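Local coordinates for protein ESSC (Geobacillus thermodenitrificans, PDB 5FWH) that probably helps drive protein export as an FtsK/SpoIIIE-type ATPase of the bacterial type VII secretion apparatus, through a chain that begins with a forkhead-associated region, at residues V100-N110 / A121-W132. Residues are numbered along the deposited sequence; the frame is centred on the assembly and turned at random.
Sequences VGQQSEVLVSN and ARFSLRKHRGQW
Val108 sits over one face of the Phe123 ring, its CB 3.9 Å from the ring centroid in a CH-pi contact, while CG1 lies nearest CE2 and CG2 nearest CZ and CE1, over the outer half of the same face. A beta-branched residue suits this place because both methyls reach the flat ring without a long, flexible chain. With CG between its backbone N and carbonyl carbon (chi1 63°), the phenylalanine lays its ring alongside Val108.

Between the antiparallel strands 105-109 and 123-128, Val106 with Leu125 and Val108 with Phe123 are the hydrogen-bonded pairs; the Leu125 N to Val106 O bond is 2.7 Å. The sheet belongs to a forkhead-associated beta-sandwich, and the face bearing Val106, Val108, Phe123 and Leu125 turns inward, where Phe168 meets Phe123 edge-to-face and Phe170 stacks on Trp132.

On the face that carries Glu105, Ser124 and Arg126, charged and polar groups meet. Glu105 has the reach and charge to meet an arginine on the next strand: bent at chi2 (92°), it brings its carboxylate across, where OE1 receives NE of Arg126 at 2.7 Å in a salt bridge. The carboxylate and guanidinium planes stand perpendicular, and NE makes a second, weak bond to OE2, sharing its N-H unequally between the oxygens.

Beyond this pair, Lys127 N bonds to Ser104 O at 2.9 Å. The lysine's CB rests over one face of the Trp132 ring and its extended chain carries NZ to a salt bridge with Glu173, whose carbonyl also accepts the indole NE1. At the other end Ser109 is small enough to set CB 3.6 Å above the Arg122 guanidinium plane, and Asp111 OD2 binds both Ser109 OG (hydrogen bond) and Arg122 NH1 (salt bridge).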
loop_
_atom_site.group_PDB
_atom_site.type_symbol
_atom_site.label_atom_id
_atom_site.label_comp_id
_atom_site.label_asym_id
_atom_site.label_seq_id
_atom_site.Cartn_x
_atom_site.Cartn_y
_atom_site.Cartn_z
ATOM N N VAL A 100 0.211 -21.123 4.197
ATOM C CA VAL A 100 -0.782 -20.975 5.238
ATOM C C VAL A 100 -1.924 -21.987 5.063
ATOM O O VAL A 100 -2.996 -21.794 5.606
ATOM C CB VAL A 100 -1.344 -19.533 5.306
ATOM C CG1 VAL A 100 -0.262 -18.537 5.707
ATOM C CG2 VAL A 100 -1.987 -19.117 3.980
ATOM N N GLY A 101 -1.666 -23.063 4.319
ATOM C CA GLY A 101 -2.583 -24.176 4.170
ATOM C C GLY A 101 -3.007 -24.900 5.452
ATOM O O GLY A 101 -4.049 -25.552 5.483
ATOM N N GLN A 102 -2.223 -24.784 6.504
ATOM C CA GLN A 102 -2.626 -25.325 7.787
ATOM C C GLN A 102 -3.073 -24.261 8.755
ATOM O O GLN A 102 -3.068 -24.525 9.925
ATOM C CB GLN A 102 -1.460 -26.085 8.423
ATOM C CG GLN A 102 -0.757 -27.019 7.478
ATOM C CD GLN A 102 -1.336 -28.403 7.499
ATOM O OE1 GLN A 102 -0.637 -29.362 7.829
ATOM N NE2 GLN A 102 -2.611 -28.523 7.150
ATOM N N GLN A 103 -3.442 -23.074 8.282
ATOM C CA GLN A 103 -3.955 -22.006 9.138
ATOM C C GLN A 103 -5.416 -21.740 8.800
ATOM O O GLN A 103 -5.792 -21.742 7.643
ATOM C CB GLN A 103 -3.225 -20.699 8.854
ATOM C CG GLN A 103 -1.708 -20.713 8.981
ATOM C CD GLN A 103 -1.194 -20.484 10.390
ATOM O OE1 GLN A 103 -0.378 -21.256 10.888
ATOM N NE2 GLN A 103 -1.653 -19.426 11.032
ATOM N N SER A 104 -6.228 -21.474 9.808
ATOM C CA SER A 104 -7.570 -20.913 9.595
ATOM C C SER A 104 -7.669 -19.398 9.935
ATOM O O SER A 104 -8.726 -18.788 9.739
ATOM C CB SER A 104 -8.559 -21.696 10.419
ATOM O OG SER A 104 -8.118 -21.684 11.768
ATOM N N GLU A 105 -6.577 -18.805 10.454
ATOM C CA GLU A 105 -6.588 -17.382 10.869
ATOM C C GLU A 105 -5.193 -16.789 10.779
ATOM O O GLU A 105 -4.239 -17.456 11.135
ATOM C CB GLU A 105 -7.109 -17.272 12.300
ATOM C CG GLU A 105 -6.987 -15.905 12.956
ATOM C CD GLU A 105 -8.221 -15.038 12.777
ATOM O OE1 GLU A 105 -9.248 -15.270 13.480
ATOM O OE2 GLU A 105 -8.183 -14.108 11.938
ATOM N N VAL A 106 -5.075 -15.570 10.222
ATOM C CA VAL A 106 -3.804 -14.791 10.160
ATOM C C VAL A 106 -4.095 -13.385 10.714
ATOM O O VAL A 106 -4.957 -12.667 10.176
ATOM C CB VAL A 106 -3.223 -14.737 8.730
ATOM C CG1 VAL A 106 -1.920 -13.950 8.670
ATOM C CG2 VAL A 106 -2.906 -16.120 8.259
ATOM N N LEU A 107 -3.411 -13.006 11.798
ATOM C CA LEU A 107 -3.533 -11.690 12.379
ATOM C C LEU A 107 -2.379 -10.862 11.956
ATOM O O LEU A 107 -1.236 -11.289 12.042
ATOM C CB LEU A 107 -3.528 -11.728 13.928
ATOM C CG LEU A 107 -3.584 -10.347 14.662
ATOM C CD1 LEU A 107 -4.782 -9.467 14.247
ATOM C CD2 LEU A 107 -3.570 -10.501 16.200
ATOM N N VAL A 108 -2.698 -9.654 11.514
ATOM C CA VAL A 108 -1.753 -8.693 11.043
ATOM C C VAL A 108 -1.970 -7.473 11.925
ATOM O O VAL A 108 -3.003 -6.833 11.850
ATOM C CB VAL A 108 -2.039 -8.328 9.593
ATOM C CG1 VAL A 108 -0.976 -7.362 9.131
ATOM C CG2 VAL A 108 -1.959 -9.600 8.704
ATOM N N SER A 109 -1.008 -7.192 12.785
ATOM C CA SER A 109 -1.059 -6.036 13.680
ATOM C C SER A 109 0.270 -5.888 14.407
ATOM O O SER A 109 1.259 -6.522 14.065
ATOM C CB SER A 109 -2.141 -6.243 14.715
ATOM O OG SER A 109 -1.686 -7.243 15.605
ATOM N N ASN A 110 0.285 -5.011 15.404
ATOM C CA ASN A 110 1.477 -4.756 16.132
ATOM C C ASN A 110 1.505 -5.471 17.424
ATOM O O ASN A 110 2.488 -5.357 18.133
ATOM C CB ASN A 110 1.699 -3.285 16.376
ATOM C CG ASN A 110 3.140 -3.004 16.666
ATOM O OD1 ASN A 110 4.026 -3.499 15.958
ATOM N ND2 ASN A 110 3.402 -2.294 17.725
ATOM N N ALA A 121 -0.451 -1.709 9.553
ATOM C CA ALA A 121 -1.750 -2.279 9.213
ATOM C C ALA A 121 -2.276 -2.993 10.417
ATOM O O ALA A 121 -1.518 -3.447 11.213
ATOM C CB ALA A 121 -1.572 -3.303 8.085
ATOM N N ARG A 122 -3.574 -3.157 10.498
ATOM C CA ARG A 122 -4.139 -3.968 11.504
ATOM C C ARG A 122 -5.390 -4.596 10.919
ATOM O O ARG A 122 -6.354 -3.896 10.694
ATOM C CB ARG A 122 -4.443 -3.096 12.767
ATOM C CG ARG A 122 -5.419 -3.702 13.765
ATOM C CD ARG A 122 -5.659 -2.781 14.971
ATOM N NE ARG A 122 -4.452 -2.735 15.783
ATOM C CZ ARG A 122 -4.077 -3.684 16.649
ATOM N NH1 ARG A 122 -4.816 -4.773 16.861
ATOM N NH2 ARG A 122 -2.937 -3.558 17.306
ATOM N N PHE A 123 -5.415 -5.913 10.797
ATOM C CA PHE A 123 -6.587 -6.573 10.229
ATOM C C PHE A 123 -6.436 -8.057 10.453
ATOM O O PHE A 123 -5.398 -8.478 10.863
ATOM C CB PHE A 123 -6.743 -6.216 8.714
ATOM C CG PHE A 123 -5.595 -6.680 7.825
ATOM C CD1 PHE A 123 -5.627 -7.946 7.194
ATOM C CD2 PHE A 123 -4.527 -5.821 7.519
ATOM C CE1 PHE A 123 -4.593 -8.393 6.382
ATOM C CE2 PHE A 123 -3.498 -6.261 6.631
ATOM C CZ PHE A 123 -3.516 -7.550 6.113
ATOM N N SER A 124 -7.470 -8.855 10.272
ATOM C CA SER A 124 -7.245 -10.279 10.365
ATOM C C SER A 124 -7.728 -10.933 9.123
ATOM O O SER A 124 -8.478 -10.349 8.397
ATOM C CB SER A 124 -7.858 -10.899 11.629
ATOM O OG SER A 124 -9.247 -10.850 11.558
ATOM N N LEU A 125 -7.185 -12.100 8.823
ATOM C CA LEU A 125 -7.620 -12.940 7.695
ATOM C C LEU A 125 -8.171 -14.248 8.267
ATOM O O LEU A 125 -7.512 -14.885 9.090
ATOM C CB LEU A 125 -6.469 -13.216 6.776
ATOM C CG LEU A 125 -5.827 -11.984 6.082
ATOM C CD1 LEU A 125 -4.663 -12.466 5.231
ATOM C CD2 LEU A 125 -6.724 -11.318 5.097
ATOM N N ARG A 126 -9.355 -14.651 7.829
ATOM C CA ARG A 126 -9.949 -15.886 8.309
ATOM C C ARG A 126 -10.502 -16.749 7.233
ATOM O O ARG A 126 -11.226 -16.280 6.333
ATOM C CB ARG A 126 -11.125 -15.580 9.198
ATOM C CG ARG A 126 -10.712 -15.279 10.584
ATOM C CD ARG A 126 -11.911 -14.950 11.416
ATOM N NE ARG A 126 -11.461 -14.065 12.464
ATOM C CZ ARG A 126 -12.231 -13.223 13.137
ATOM N NH1 ARG A 126 -13.559 -13.151 12.949
ATOM N NH2 ARG A 126 -11.638 -12.461 14.050
ATOM N N LYS A 127 -10.218 -18.026 7.393
ATOM C CA LYS A 127 -10.543 -18.995 6.413
ATOM C C LYS A 127 -11.849 -19.668 6.777
ATOM O O LYS A 127 -12.014 -20.155 7.897
ATOM C CB LYS A 127 -9.437 -20.017 6.329
ATOM C CG LYS A 127 -9.460 -20.744 5.019
ATOM C CD LYS A 127 -8.248 -21.618 4.903
ATOM C CE LYS A 127 -8.200 -22.242 3.533
ATOM N NZ LYS A 127 -7.399 -23.498 3.577
ATOM N N HIS A 128 -12.792 -19.645 5.851
ATOM C CA HIS A 128 -14.090 -20.310 6.034
ATOM C C HIS A 128 -14.327 -21.132 4.771
ATOM O O HIS A 128 -14.203 -20.609 3.677
ATOM C CB HIS A 128 -15.226 -19.303 6.217
ATOM C CG HIS A 128 -15.061 -18.364 7.387
ATOM N ND1 HIS A 128 -14.871 -18.799 8.683
ATOM C CD2 HIS A 128 -15.129 -17.012 7.455
ATOM C CE1 HIS A 128 -14.801 -17.756 9.494
ATOM N NE2 HIS A 128 -14.951 -16.661 8.771
ATOM N N ARG A 129 -14.592 -22.426 4.922
ATOM C CA ARG A 129 -14.953 -23.327 3.816
ATOM C C ARG A 129 -14.086 -23.117 2.580
ATOM O O ARG A 129 -14.583 -23.042 1.463
ATOM C CB ARG A 129 -16.477 -23.234 3.494
ATOM C CG ARG A 129 -16.991 -21.880 3.000
ATOM C CD ARG A 129 -18.496 -21.793 2.690
ATOM N NE ARG A 129 -18.931 -22.658 1.587
ATOM C CZ ARG A 129 -19.327 -23.932 1.707
ATOM N NH1 ARG A 129 -19.359 -24.562 2.891
ATOM N NH2 ARG A 129 -19.692 -24.603 0.618
ATOM N N GLY A 130 -12.779 -23.003 2.791
ATOM C CA GLY A 130 -11.840 -22.802 1.698
ATOM C C GLY A 130 -11.712 -21.379 1.171
ATOM O O GLY A 130 -10.977 -21.157 0.209
ATOM N N GLN A 131 -12.374 -20.409 1.802
ATOM C CA GLN A 131 -12.343 -19.022 1.356
ATOM C C GLN A 131 -11.752 -18.135 2.429
ATOM O O GLN A 131 -12.189 -18.188 3.572
ATOM C CB GLN A 131 -13.778 -18.544 1.090
ATOM C CG GLN A 131 -14.558 -19.385 0.074
ATOM C CD GLN A 131 -13.766 -19.660 -1.209
ATOM O OE1 GLN A 131 -13.297 -20.784 -1.428
ATOM N NE2 GLN A 131 -13.586 -18.629 -2.046
ATOM N N TRP A 132 -10.804 -17.281 2.064
ATOM C CA TRP A 132 -10.323 -16.279 3.012
ATOM C C TRP A 132 -11.234 -15.081 3.080
ATOM O O TRP A 132 -11.682 -14.574 2.054
ATOM C CB TRP A 132 -8.895 -15.863 2.667
ATOM C CG TRP A 132 -7.940 -16.920 2.959
ATOM C CD1 TRP A 132 -7.339 -17.779 2.047
ATOM C CD2 TRP A 132 -7.417 -17.260 4.222
ATOM N NE1 TRP A 132 -6.479 -18.627 2.697
ATOM C CE2 TRP A 132 -6.495 -18.336 4.022
ATOM C CE3 TRP A 132 -7.622 -16.772 5.505
ATOM C CZ2 TRP A 132 -5.821 -18.949 5.061
ATOM C CZ3 TRP A 132 -6.937 -17.373 6.560
ATOM C CH2 TRP A 132 -6.053 -18.467 6.332
#